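Local coordinates for protein indole-3-acetic acid-amido synthetase GH3.15 (Arabidopsis thaliana, PDB 6E1Q) that conjugates amino acids, notably glutamine, to the auxin precursor indole-3-butyric acid at the expense of ATP, and also accepts the herbicide 4-(2,4-dichlorophenoxy)butanoate, at residues A[126-129]-A[130-134]; A[285-288]-A[289-293]; A[65-68]-A[69-72]; A[56-59]-A[60-64]; A[569-572]-A[573-576]. All blocks are in the same frame, centred on the assembly; numbering follows the deposited sequence. Where two conformers were deposited one is given.

All five contacts are local, between side chains a helical turn or so apart, and four of them lie in the N-terminal domain. Interactions 1 and 2 have centres about 21 Å apart. The Leu129 side chain of interaction 1 lies about 7 Å from bound (2,4-dichlorophenoxy)acetic acid and about 5 Å from that of ATP-binding Phe325; the Leu287 side chain of interaction 2 is about 12 Å from the ligand. Interactions 4 and 3 adjoin in sequence, centres about 16 Å apart, and join helix 55-61 to helix 67-78; in the latter, the Tyr67 side chain lies about 5 Å from that of ATP-binding Glu330. Interaction 5 stands apart, its centre about 46 Å from that of interaction 1.

Interaction 1 (A[126-129]-A[130-134]); sequences APLL and YKHID
The carbonyl oxygen of Ala126 is bonded by the amide of Tyr130 and covered by its ring. It accepts a straight bond from Tyr130 N, at 2.8 Å and 169°, and it also lies over one face of the tyrosine ring, offset toward the rim, 3.4 Å from Tyr130 CG. The ring reaches this place because CG stands beside its own backbone nitrogen (chi1 -55°) and the aromatic plane folds back along the helix. Ala126 CB then meets the far part of the ring, 3.9 Å from Tyr130 CE2. Two residues on, Leu128 O meets a ring differently: it takes the amide of His132 and faces the edge of the imidazole, 3.0 Å from His132 CD2. The same ring carbon is touched by Leu128 CD2 at 3.5 Å, the leucine crossing the histidine at a slant. On another side of the helix Leu129 and Ile133 run alongside each other, pointing the same way, with Leu129 CD2 3.9 Å from Ile133 CD1. Ile133 N closes the final turn of helix 112-132 on Leu129 O at 2.6 Å. The helix is kinked near Pro127, whose ring nitrogen has no hydrogen to give to the preceding turn. Helix 10-22 covers Pro127 and Leu128, through Cys13 and Leu14 among others, while Leu129 is near ATP-binding Phe325. The relatively electron-poor C-H edge of His132 probably makes the approach of Leu128 O favourable, whereas Ala126 O over the Tyr130 face is close packing held by the amide bond.

Interaction 2 (A[285-288]-A[289-293]); sequences AILK and RLWPK
The guanidinium of Arg289 lies flat against Ile286. Ile286 CD1 rests over one of its faces, 3.7 Å from Arg289 NH2, and the two side chains cross at about a right angle. A bend at chi3 (-80°) swings the arginine head back to this spot, while its aliphatic part stays close to the helix, with Arg289 CG 3.3 Å from Ala285 O. The other flank of the isoleucine is filled by Leu290, whose CG is 3.8 Å from Ile286 CD1. On a separate side Leu287 and Trp291 meet at a slant, Leu287 CD2 reaching Trp291 CZ3 at 4.0 Å; Leu287 O lies near the plane of the indole at its edge. Beneath these side chains is helix 286-290, barely more than one turn long. Ala285, with a positive phi of 65°, holds the N-cap position, and its carbonyl accepts Arg289 N at 2.9 Å. At the other end Trp291 is the first residue to leave the helix, although its N still bonds Leu287 O at 3.0 Å. The next nitrogen, in Pro292, has no hydrogen, and Lys288 O instead receives a C-H contact from Pro292 CA at 3.0 Å. Further out, Glu277 forms a salt bridge with Arg289 NH1 and the carbonyl of Glu284 binds NH2, fixing the rotation of the guanidinium. Trp291 NE1 is anchored to Gly205 O, and Arg209 takes the carbonyls of both Arg289 and Leu290 at the C-terminal end of the helix.

Interaction 3 (A[65-68]-A[69-72]); sequences VTYE and DIRS
Ile70 is the apolar knot of this contact: its CG2 lies 4.0 Å from Val65 CG2 and its CD1 4.2 Å from Tyr67 CD1, both neighbours crossing it at about a right angle. Tyr404 and Leu401 also cover Ile70. Tyr67 CE2 lies 3.8 Å from Arg71 CG, and Tyr67 OH accepts the backbone N-H of Leu107. An alanine at Ile70 is likely to leave Val65 and Tyr67 without their common neighbour and to open a gap beside Tyr404. Equally tight is the start of helix 67-78, where a chi1 of -55° folds the Asp69 carboxylate back on Thr66, the N-cap residue. Asp69 OD2 takes Thr66 N at 2.9 Å and 175°, met on its anti side; this is the side-chain half of a capping box. The side of Glu68 and Ser72 is looser. There, a water receives Ser72 N at 2.9 Å and donates to Glu68 O, standing in for a direct bond in the helical ladder. The Asp69 carboxylate, close to the amides of the first turn, would probably be stabilised by the positive end of the helix dipole.

Interaction 4 (A[56-59]-A[60-64]); sequences QNFK and KNVPV
The last turn of helix 55-61 ends where Val62 N bonds Phe58 O at 3.1 Å and the chain then runs out toward helix 67-78. Val62 has left helical angles, yet its side chain still faces back: CB is 3.4 Å from Phe58 O, and CG2 touches Phe58 CD1 at 4.1 Å as the two side chains cross aslant. Phe58 itself, with CG anti to its amide nitrogen (chi1 173°), points inward to Leu32 and Leu36 of helix 24-38, while Phe48 and Leu49 of helix 43-49 meet Val62. The outer face is polar. Lys60 curls along the surface, bent at chi2 and chi3, and runs beside Asn57 in the same direction, with NZ 3.5 Å from Asn57 OD1. A weak bond runs from Lys60 NZ to Asn61 OD1 at 3.2 Å, and probably tethers the ammonium lightly. Asn57 ND2 bonds Asp54 OD1, just ahead of the helix, while Asn57 O takes Asn61 N at 2.9 Å. Lys59 leaves on another side to form salt bridges with Asp381 and Glu358, tying the helix to the neighbouring beta strands, and Arg403 NH1 bonds Val62 O beyond the last turn and, weakly, Lys59 O. An extended residue followed at once by proline, here Val62 and Pro63, is a common way for a helix to stop, because the proline ring disfavours helical angles in the residue before it.

Interaction 5 (A[569-572]-A[573-576]); sequences ILEA and NVIS
Asn573 reaches back over the end of helix 564-571, to Ile569. Its CB passes 3.7 Å from Leu570 O; CG then comes to the same distance from Ile569 O. At the tip, ND2 bonds Ile569 O at 2.6 Å and 152°, the oxygen lying almost in the amide plane. Ile569 CG2 runs alongside, 4.0 Å from the same nitrogen. ND2 also bonds Glu540 OE1 of helix 537-547, and two acceptors fix how the amide is turned. With CG anti to the carbonyl carbon (chi1 -76°), the amide is directed back along the helix. A leucine in its place would probably leave Ile569 O and the Glu540 carboxylate each without this donor. The chain meanwhile makes a type I beta turn from Glu571 to Val574, linking the helix to strand 574-579, the outermost strand beside 529-533. Asn573 N bonds Leu570 O at 3.1 Å, and the turn closes weakly through Val574 N to Glu571 O. Val574 CG2 touches Leu570 O at 3.5 Å and the Glu571 carboxylate, with OE1 at 3.7 Å. The other oxygen of that carboxylate, OE2, forms salt bridges with Arg468 and Lys531.

Interaction 1 (A[126-129]-A[130-134])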
loop_
_atom_site.group_PDB
_atom_site.type_symbol
_atom_site.label_atom_id
_atom_site.label_comp_id
_atom_site.label_asym_id
_atom_site.label_seq_id
_atom_site.Cartn_x
_atom_site.Cartn_y
_atom_site.Cartn_z
ATOM N N ALA A 126 5.434 13.023 13.618
ATOM C CA ALA A 126 6.235 13.817 12.685
ATOM C C ALA A 126 7.547 14.355 13.271
ATOM O O ALA A 126 8.563 14.337 12.549
ATOM C CB ALA A 126 5.375 14.963 12.131
ATOM N N PRO A 127 7.616 14.847 14.514
ATOM C CA PRO A 127 8.930 15.287 15.029
ATOM C C PRO A 127 9.997 14.207 14.982
ATOM O O PRO A 127 11.182 14.524 14.811
ATOM C CB PRO A 127 8.622 15.712 16.470
ATOM C CG PRO A 127 7.171 16.082 16.446
ATOM C CD PRO A 127 6.535 15.123 15.480
ATOM N N LEU A 128 9.620 12.933 15.111
ATOM C CA LEU A 128 10.612 11.879 14.946
ATOM C C LEU A 128 11.138 11.849 13.524
ATOM O O LEU A 128 12.349 11.727 13.305
ATOM C CB LEU A 128 10.024 10.527 15.341
ATOM C CG LEU A 128 11.096 9.448 15.507
ATOM C CD1 LEU A 128 10.774 8.575 16.681
ATOM C CD2 LEU A 128 11.222 8.614 14.234
ATOM N N LEU A 129 10.241 11.967 12.540
ATOM C CA LEU A 129 10.687 12.070 11.154
ATOM C C LEU A 129 11.610 13.265 10.979
ATOM O O LEU A 129 12.708 13.137 10.420
ATOM C CB LEU A 129 9.481 12.178 10.213
ATOM C CG LEU A 129 8.656 10.924 9.911
ATOM C CD1 LEU A 129 7.431 11.256 9.025
ATOM C CD2 LEU A 129 9.531 9.837 9.280
ATOM N N TYR A 130 11.192 14.438 11.479
ATOM C CA TYR A 130 12.044 15.622 11.376
ATOM C C TYR A 130 13.380 15.393 12.055
ATOM O O TYR A 130 14.426 15.799 11.538
ATOM C CB TYR A 130 11.365 16.851 11.982
ATOM C CG TYR A 130 10.012 17.155 11.402
ATOM C CD1 TYR A 130 9.723 16.873 10.077
ATOM C CD2 TYR A 130 9.013 17.719 12.186
ATOM C CE1 TYR A 130 8.481 17.147 9.551
ATOM C CE2 TYR A 130 7.768 17.991 11.665
ATOM C CZ TYR A 130 7.509 17.706 10.349
ATOM O OH TYR A 130 6.268 17.976 9.830
ATOM N N LYS A 131 13.371 14.742 13.215
ATOM C CA LYS A 131 14.637 14.459 13.874
ATOM C C LYS A 131 15.513 13.568 13.003
ATOM O O LYS A 131 16.728 13.771 12.909
ATOM C CB LYS A 131 14.390 13.815 15.238
ATOM C CG LYS A 131 15.651 13.607 16.051
ATOM C CD LYS A 131 15.347 12.923 17.378
ATOM C CE LYS A 131 16.592 12.809 18.247
ATOM N NZ LYS A 131 17.015 14.139 18.761
ATOM N N HIS A 132 14.911 12.589 12.339
ATOM C CA HIS A 132 15.714 11.651 11.567
ATOM C C HIS A 132 16.072 12.192 10.182
ATOM O O HIS A 132 17.183 11.965 9.696
ATOM C CB HIS A 132 14.979 10.316 11.466
ATOM C CG HIS A 132 15.048 9.506 12.724
ATOM N ND1 HIS A 132 15.762 8.332 12.816
ATOM C CD2 HIS A 132 14.520 9.718 13.951
ATOM C CE1 HIS A 132 15.657 7.846 14.040
ATOM N NE2 HIS A 132 14.906 8.668 14.747
ATOM N N ILE A 133 15.170 12.914 9.532
ATOM C CA ILE A 133 15.366 13.316 8.143
ATOM C C ILE A 133 15.622 14.820 8.132
ATOM O O ILE A 133 14.683 15.621 8.227
ATOM C CB ILE A 133 14.171 12.926 7.266
ATOM C CG1 ILE A 133 14.038 11.407 7.206
ATOM C CG2 ILE A 133 14.329 13.470 5.856
ATOM C CD1 ILE A 133 12.616 10.934 7.073
ATOM N N ASP A 134 16.899 15.203 8.037
ATOM C CA ASP A 134 17.267 16.616 8.026
ATOM C C ASP A 134 16.598 17.340 6.868
ATOM O O ASP A 134 16.593 16.851 5.733
ATOM C CB ASP A 134 18.782 16.785 7.918
ATOM C CG ASP A 134 19.507 16.417 9.193
ATOM O OD1 ASP A 134 18.844 16.292 10.247
ATOM O OD2 ASP A 134 20.748 16.275 9.144
#

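Interaction 2 (A[285-288]-A[289-293])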
loop_
_atom_site.group_PDB
_atom_site.type_symbol
_atom_site.label_atom_id
_atom_site.label_comp_id
_atom_site.label_asym_id
_atom_site.label_seq_id
_atom_site.Cartn_x
_atom_site.Cartn_y
_atom_site.Cartn_z
ATOM N N ALA A 285 17.619 8.950 -11.716
ATOM C CA ALA A 285 17.593 10.029 -10.731
ATOM C C ALA A 285 16.616 11.156 -11.085
ATOM O O ALA A 285 16.679 12.231 -10.473
ATOM C CB ALA A 285 19.001 10.617 -10.524
ATOM N N ILE A 286 15.706 10.945 -12.045
ATOM C CA ILE A 286 14.775 12.004 -12.454
ATOM C C ILE A 286 14.004 12.579 -11.263
ATOM O O ILE A 286 13.698 13.777 -11.236
ATOM C CB ILE A 286 13.810 11.470 -13.535
ATOM C CG1 ILE A 286 12.976 12.616 -14.133
ATOM C CG2 ILE A 286 12.901 10.400 -12.956
ATOM C CD1 ILE A 286 13.826 13.702 -14.822
ATOM N N LEU A 287 13.674 11.751 -10.258
ATOM C CA LEU A 287 12.873 12.274 -9.149
ATOM C C LEU A 287 13.656 13.298 -8.343
ATOM O O LEU A 287 13.121 14.354 -7.987
ATOM C CB LEU A 287 12.386 11.152 -8.241
ATOM C CG LEU A 287 11.304 10.270 -8.863
ATOM C CD1 LEU A 287 10.847 9.208 -7.837
ATOM C CD2 LEU A 287 10.130 11.132 -9.360
ATOM N N LYS A 288 14.929 13.010 -8.060
ATOM C CA LYS A 288 15.754 13.997 -7.378
ATOM C C LYS A 288 16.032 15.192 -8.271
ATOM O O LYS A 288 16.111 16.326 -7.789
ATOM C CB LYS A 288 17.077 13.388 -6.916
ATOM C CG LYS A 288 17.677 14.148 -5.735
ATOM C CD LYS A 288 19.173 14.297 -5.857
ATOM C CE LYS A 288 19.810 14.405 -4.472
ATOM N NZ LYS A 288 19.053 15.319 -3.556
ATOM N N ARG A 289 16.227 14.962 -9.568
ATOM C CA ARG A 289 16.548 16.087 -10.438
ATOM C C ARG A 289 15.358 17.027 -10.582
ATOM O O ARG A 289 15.535 18.245 -10.654
ATOM C CB ARG A 289 17.037 15.579 -11.796
ATOM C CG ARG A 289 18.332 14.811 -11.641
ATOM C CD ARG A 289 19.005 14.504 -12.943
ATOM N NE ARG A 289 18.410 13.362 -13.627
ATOM C CZ ARG A 289 17.686 13.460 -14.739
ATOM N NH1 ARG A 289 17.452 14.656 -15.280
ATOM N NH2 ARG A 289 17.198 12.364 -15.313
ATOM N N LEU A 290 14.137 16.484 -10.595
ATOM C CA LEU A 290 12.955 17.332 -10.680
ATOM C C LEU A 290 12.635 17.996 -9.342
ATOM O O LEU A 290 12.187 19.150 -9.308
ATOM C CB LEU A 290 11.765 16.510 -11.164
ATOM C CG LEU A 290 11.841 16.088 -12.635
ATOM C CD1 LEU A 290 10.572 15.385 -13.048
ATOM C CD2 LEU A 290 12.069 17.303 -13.535
ATOM N N TRP A 291 12.871 17.296 -8.227
ATOM C CA TRP A 291 12.625 17.835 -6.894
ATOM C C TRP A 291 13.931 17.767 -6.101
ATOM O O TRP A 291 14.094 16.924 -5.207
ATOM C CB TRP A 291 11.447 17.106 -6.244
ATOM C CG TRP A 291 10.172 17.448 -6.972
ATOM C CD1 TRP A 291 9.471 18.631 -6.876
ATOM C CD2 TRP A 291 9.481 16.655 -7.950
ATOM N NE1 TRP A 291 8.392 18.608 -7.718
ATOM C CE2 TRP A 291 8.372 17.413 -8.392
ATOM C CE3 TRP A 291 9.688 15.381 -8.497
ATOM C CZ2 TRP A 291 7.463 16.931 -9.347
ATOM C CZ3 TRP A 291 8.789 14.905 -9.447
ATOM C CH2 TRP A 291 7.692 15.679 -9.869
ATOM N N PRO A 292 14.884 18.659 -6.404
ATOM C CA PRO A 292 16.232 18.555 -5.814
ATOM C C PRO A 292 16.300 18.913 -4.338
ATOM O O PRO A 292 17.316 18.612 -3.694
ATOM C CB PRO A 292 17.056 19.532 -6.661
ATOM C CG PRO A 292 16.054 20.555 -7.102
ATOM C CD PRO A 292 14.791 19.765 -7.375
ATOM N N LYS A 293 15.262 19.521 -3.773
ATOM C CA LYS A 293 15.221 19.741 -2.336
ATOM C C LYS A 293 14.440 18.666 -1.585
ATOM O O LYS A 293 14.318 18.754 -0.357
ATOM C CB LYS A 293 14.648 21.125 -2.041
ATOM C CG LYS A 293 15.581 22.232 -2.507
ATOM C CD LYS A 293 14.912 23.592 -2.468
ATOM C CE LYS A 293 15.935 24.719 -2.479
ATOM N NZ LYS A 293 15.426 25.871 -1.688
#

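Interaction 3 (A[65-68]-A[69-72])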
loop_
_atom_site.group_PDB
_atom_site.type_symbol
_atom_site.label_atom_id
_atom_site.label_comp_id
_atom_site.label_asym_id
_atom_site.label_seq_id
_atom_site.Cartn_x
_atom_site.Cartn_y
_atom_site.Cartn_z
ATOM N N VAL A 65 -13.256 -12.797 14.670
ATOM C CA VAL A 65 -14.094 -12.723 13.487
ATOM C C VAL A 65 -13.297 -12.182 12.312
ATOM O O VAL A 65 -12.228 -11.589 12.475
ATOM C CB VAL A 65 -15.335 -11.846 13.731
ATOM C CG1 VAL A 65 -16.193 -12.463 14.804
ATOM C CG2 VAL A 65 -14.910 -10.428 14.115
ATOM N N THR A 66 -13.841 -12.406 11.115
ATOM C CA THR A 66 -13.393 -11.784 9.878
ATOM C C THR A 66 -14.441 -10.781 9.418
ATOM O O THR A 66 -15.548 -10.723 9.956
ATOM C CB THR A 66 -13.177 -12.812 8.768
ATOM O OG1 THR A 66 -14.411 -13.500 8.522
ATOM C CG2 THR A 66 -12.080 -13.808 9.140
ATOM N N TYR A 67 -14.085 -10.007 8.384
ATOM C CA TYR A 67 -15.048 -9.098 7.770
ATOM C C TYR A 67 -16.317 -9.833 7.368
ATOM O O TYR A 67 -17.429 -9.318 7.558
ATOM C CB TYR A 67 -14.439 -8.414 6.551
ATOM C CG TYR A 67 -15.359 -7.357 5.984
ATOM C CD1 TYR A 67 -15.405 -6.092 6.539
ATOM C CD2 TYR A 67 -16.226 -7.645 4.924
ATOM C CE1 TYR A 67 -16.255 -5.118 6.033
ATOM C CE2 TYR A 67 -17.082 -6.675 4.412
ATOM C CZ TYR A 67 -17.083 -5.410 4.978
ATOM O OH TYR A 67 -17.905 -4.426 4.501
ATOM N N GLU A 68 -16.175 -11.053 6.843
ATOM C CA GLU A 68 -17.343 -11.819 6.419
ATOM C C GLU A 68 -18.333 -12.016 7.562
ATOM O O GLU A 68 -19.551 -11.988 7.347
ATOM C CB GLU A 68 -16.908 -13.176 5.866
ATOM C CG GLU A 68 -16.287 -13.149 4.481
ATOM C CD GLU A 68 -14.975 -12.381 4.415
ATOM O OE1 GLU A 68 -14.637 -11.929 3.308
ATOM O OE2 GLU A 68 -14.281 -12.231 5.448
ATOM N N ASP A 69 -17.838 -12.219 8.785
ATOM C CA ASP A 69 -18.751 -12.523 9.885
ATOM C C ASP A 69 -19.522 -11.291 10.341
ATOM O O ASP A 69 -20.610 -11.423 10.903
ATOM C CB ASP A 69 -17.999 -13.112 11.086
ATOM C CG ASP A 69 -17.172 -14.334 10.736
ATOM O OD1 ASP A 69 -17.703 -15.288 10.120
ATOM O OD2 ASP A 69 -15.974 -14.337 11.097
ATOM N N ILE A 70 -18.970 -10.094 10.163
ATOM C CA ILE A 70 -19.609 -8.897 10.689
ATOM C C ILE A 70 -20.154 -7.986 9.597
ATOM O O ILE A 70 -20.683 -6.911 9.912
ATOM C CB ILE A 70 -18.659 -8.131 11.634
ATOM C CG1 ILE A 70 -17.309 -7.846 10.979
ATOM C CG2 ILE A 70 -18.409 -8.955 12.894
ATOM C CD1 ILE A 70 -17.227 -6.537 10.259
ATOM N N ARG A 71 -20.082 -8.391 8.326
ATOM C CA ARG A 71 -20.542 -7.515 7.251
ATOM C C ARG A 71 -21.999 -7.093 7.431
ATOM O O ARG A 71 -22.378 -5.969 7.053
ATOM C CB ARG A 71 -20.361 -8.215 5.907
ATOM C CG ARG A 71 -20.837 -7.420 4.707
ATOM C CD ARG A 71 -20.654 -8.229 3.429
ATOM N NE ARG A 71 -21.025 -7.438 2.259
ATOM C CZ ARG A 71 -21.056 -7.914 1.023
ATOM N NH1 ARG A 71 -20.743 -9.189 0.792
ATOM N NH2 ARG A 71 -21.403 -7.113 0.020
ATOM N N SER A 72 -22.831 -7.970 8.004
ATOM C CA SER A 72 -24.254 -7.661 8.121
ATOM C C SER A 72 -24.500 -6.434 8.996
ATOM O O SER A 72 -25.391 -5.628 8.701
ATOM C CB SER A 72 -25.008 -8.870 8.671
ATOM O OG SER A 72 -24.614 -9.130 10.008
HETATM O O HOH W 1 -22.156 -10.757 8.081
#

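Interaction 4 (A[56-59]-A[60-64])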
loop_
_atom_site.group_PDB
_atom_site.type_symbol
_atom_site.label_atom_id
_atom_site.label_comp_id
_atom_site.label_asym_id
_atom_site.label_seq_id
_atom_site.Cartn_x
_atom_site.Cartn_y
_atom_site.Cartn_z
ATOM N N GLN A 56 -10.902 -11.103 30.969
ATOM C CA GLN A 56 -11.068 -12.549 30.855
ATOM C C GLN A 56 -12.414 -12.916 30.240
ATOM O O GLN A 56 -12.498 -13.847 29.431
ATOM C CB GLN A 56 -10.888 -13.212 32.221
ATOM C CG GLN A 56 -10.139 -14.541 32.153
ATOM C CD GLN A 56 -9.032 -14.551 31.096
ATOM O OE1 GLN A 56 -8.202 -13.638 31.027
ATOM N NE2 GLN A 56 -9.029 -15.583 30.257
ATOM N N ASN A 57 -13.479 -12.206 30.607
ATOM C CA ASN A 57 -14.752 -12.419 29.930
ATOM C C ASN A 57 -14.667 -12.025 28.460
ATOM O O ASN A 57 -15.301 -12.654 27.603
ATOM C CB ASN A 57 -15.859 -11.641 30.634
ATOM C CG ASN A 57 -16.414 -12.388 31.830
ATOM O OD1 ASN A 57 -16.756 -13.564 31.733
ATOM N ND2 ASN A 57 -16.504 -11.706 32.970
ATOM N N PHE A 58 -13.887 -10.988 28.151
ATOM C CA PHE A 58 -13.649 -10.611 26.764
ATOM C C PHE A 58 -13.039 -11.774 25.991
ATOM O O PHE A 58 -13.567 -12.189 24.953
ATOM C CB PHE A 58 -12.751 -9.368 26.740
ATOM C CG PHE A 58 -12.286 -8.949 25.367
ATOM C CD1 PHE A 58 -13.047 -8.090 24.593
ATOM C CD2 PHE A 58 -11.049 -9.353 24.888
ATOM C CE1 PHE A 58 -12.608 -7.683 23.351
ATOM C CE2 PHE A 58 -10.607 -8.947 23.644
ATOM C CZ PHE A 58 -11.375 -8.094 22.885
ATOM N N LYS A 59 -11.955 -12.355 26.521
ATOM C CA LYS A 59 -11.243 -13.412 25.809
ATOM C C LYS A 59 -12.090 -14.665 25.669
ATOM O O LYS A 59 -12.005 -15.354 24.648
ATOM C CB LYS A 59 -9.923 -13.733 26.519
ATOM C CG LYS A 59 -8.925 -12.566 26.578
ATOM C CD LYS A 59 -7.636 -12.884 25.809
ATOM C CE LYS A 59 -6.584 -11.784 25.952
ATOM N NZ LYS A 59 -5.544 -11.825 24.859
ATOM N N LYS A 60 -12.930 -14.955 26.666
ATOM C CA LYS A 60 -13.765 -16.147 26.653
ATOM C C LYS A 60 -14.979 -16.001 25.736
ATOM O O LYS A 60 -15.311 -16.935 25.000
ATOM C CB LYS A 60 -14.218 -16.472 28.078
ATOM C CG LYS A 60 -14.723 -17.895 28.274
ATOM C CD LYS A 60 -16.116 -17.939 28.899
ATOM C CE LYS A 60 -16.234 -17.025 30.114
ATOM N NZ LYS A 60 -17.660 -16.754 30.477
ATOM N N ASN A 61 -15.654 -14.848 25.752
ATOM C CA ASN A 61 -16.991 -14.760 25.165
ATOM C C ASN A 61 -17.061 -14.040 23.824
ATOM O O ASN A 61 -18.048 -14.217 23.105
ATOM C CB ASN A 61 -17.957 -14.057 26.124
ATOM C CG ASN A 61 -18.235 -14.870 27.359
ATOM O OD1 ASN A 61 -18.062 -16.090 27.361
ATOM N ND2 ASN A 61 -18.677 -14.204 28.420
ATOM N N VAL A 62 -16.084 -13.218 23.482
ATOM C CA VAL A 62 -16.120 -12.456 22.222
ATOM C C VAL A 62 -15.377 -13.265 21.180
ATOM O O VAL A 62 -14.203 -13.597 21.373
ATOM C CB VAL A 62 -15.503 -11.063 22.403
ATOM C CG1 VAL A 62 -15.399 -10.350 21.055
ATOM C CG2 VAL A 62 -16.332 -10.249 23.410
ATOM N N PRO A 63 -16.011 -13.611 20.056
ATOM C CA PRO A 63 -15.345 -14.450 19.061
ATOM C C PRO A 63 -14.365 -13.667 18.202
ATOM O O PRO A 63 -14.496 -12.457 17.981
ATOM C CB PRO A 63 -16.516 -14.973 18.221
ATOM C CG PRO A 63 -17.484 -13.830 18.245
ATOM C CD PRO A 63 -17.376 -13.240 19.635
ATOM N N VAL A 64 -13.368 -14.388 17.703
ATOM C CA VAL A 64 -12.448 -13.831 16.718
ATOM C C VAL A 64 -13.116 -13.933 15.354
ATOM O O VAL A 64 -13.495 -15.025 14.923
ATOM C CB VAL A 64 -11.098 -14.566 16.742
ATOM C CG1 VAL A 64 -10.119 -13.910 15.776
ATOM C CG2 VAL A 64 -10.531 -14.566 18.153
#

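Interaction 5 (A[569-572]-A[573-576])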
loop_
_atom_site.group_PDB
_atom_site.type_symbol
_atom_site.label_atom_id
_atom_site.label_comp_id
_atom_site.label_asym_id
_atom_site.label_seq_id
_atom_site.Cartn_x
_atom_site.Cartn_y
_atom_site.Cartn_z
ATOM N N ILE A 569 -5.673 -10.379 -22.387
ATOM C CA ILE A 569 -4.792 -9.226 -22.537
ATOM C C ILE A 569 -3.331 -9.620 -22.317
ATOM O O ILE A 569 -2.437 -9.182 -23.049
ATOM C CB ILE A 569 -5.213 -8.104 -21.579
ATOM C CG1 ILE A 569 -6.518 -7.450 -22.065
ATOM C CG2 ILE A 569 -4.056 -7.107 -21.400
ATOM C CD1 ILE A 569 -6.808 -6.114 -21.418
ATOM N N LEU A 570 -3.055 -10.393 -21.267
ATOM C CA LEU A 570 -1.680 -10.838 -21.056
ATOM C C LEU A 570 -1.225 -11.760 -22.177
ATOM O O LEU A 570 -0.088 -11.651 -22.647
ATOM C CB LEU A 570 -1.541 -11.519 -19.706
ATOM C CG LEU A 570 -1.821 -10.575 -18.541
ATOM C CD1 LEU A 570 -2.341 -11.353 -17.366
ATOM C CD2 LEU A 570 -0.522 -9.877 -18.202
ATOM N N GLU A 571 -2.117 -12.635 -22.653
ATOM C CA GLU A 571 -1.706 -13.635 -23.628
ATOM C C GLU A 571 -1.332 -13.000 -24.964
ATOM O O GLU A 571 -0.385 -13.454 -25.612
ATOM C CB GLU A 571 -2.794 -14.708 -23.796
ATOM C CG GLU A 571 -2.681 -15.919 -22.828
ATOM C CD GLU A 571 -1.332 -16.670 -22.880
ATOM O OE1 GLU A 571 -0.486 -16.372 -23.750
ATOM O OE2 GLU A 571 -1.115 -17.560 -22.029
ATOM N N ALA A 572 -2.005 -11.930 -25.383
ATOM C CA ALA A 572 -1.569 -11.402 -26.671
ATOM C C ALA A 572 -0.448 -10.373 -26.546
ATOM O O ALA A 572 0.003 -9.845 -27.565
ATOM C CB ALA A 572 -2.756 -10.831 -27.464
ATOM N N ASN A 573 0.040 -10.090 -25.346
ATOM C CA ASN A 573 1.293 -9.352 -25.225
ATOM C C ASN A 573 2.525 -10.258 -25.194
ATOM O O ASN A 573 3.648 -9.743 -25.145
ATOM C CB ASN A 573 1.294 -8.465 -23.972
ATOM C CG ASN A 573 0.446 -7.213 -24.138
ATOM O OD1 ASN A 573 0.955 -6.146 -24.527
ATOM N ND2 ASN A 573 -0.837 -7.314 -23.771
ATOM N N VAL A 574 2.344 -11.579 -25.217
ATOM C CA VAL A 574 3.452 -12.514 -25.036
ATOM C C VAL A 574 4.378 -12.482 -26.247
ATOM O O VAL A 574 3.933 -12.618 -27.392
ATOM C CB VAL A 574 2.918 -13.934 -24.793
ATOM C CG1 VAL A 574 4.031 -14.959 -24.971
ATOM C CG2 VAL A 574 2.324 -14.042 -23.403
ATOM N N ILE A 575 5.678 -12.306 -25.993
ATOM C CA ILE A 575 6.715 -12.423 -27.020
ATOM C C ILE A 575 7.264 -13.841 -27.055
ATOM O O ILE A 575 7.049 -14.605 -28.006
ATOM C CB ILE A 575 7.902 -11.477 -26.764
ATOM C CG1 ILE A 575 7.477 -10.039 -26.561
ATOM C CG2 ILE A 575 8.941 -11.620 -27.890
ATOM C CD1 ILE A 575 8.659 -9.196 -26.110
ATOM N N SER A 576 8.035 -14.164 -26.028
ATOM C CA SER A 576 8.733 -15.424 -25.921
ATOM C C SER A 576 8.187 -16.186 -24.729
ATOM O O SER A 576 7.627 -15.602 -23.791
ATOM C CB SER A 576 10.236 -15.194 -25.787
ATOM O OG SER A 576 10.514 -14.023 -25.037
#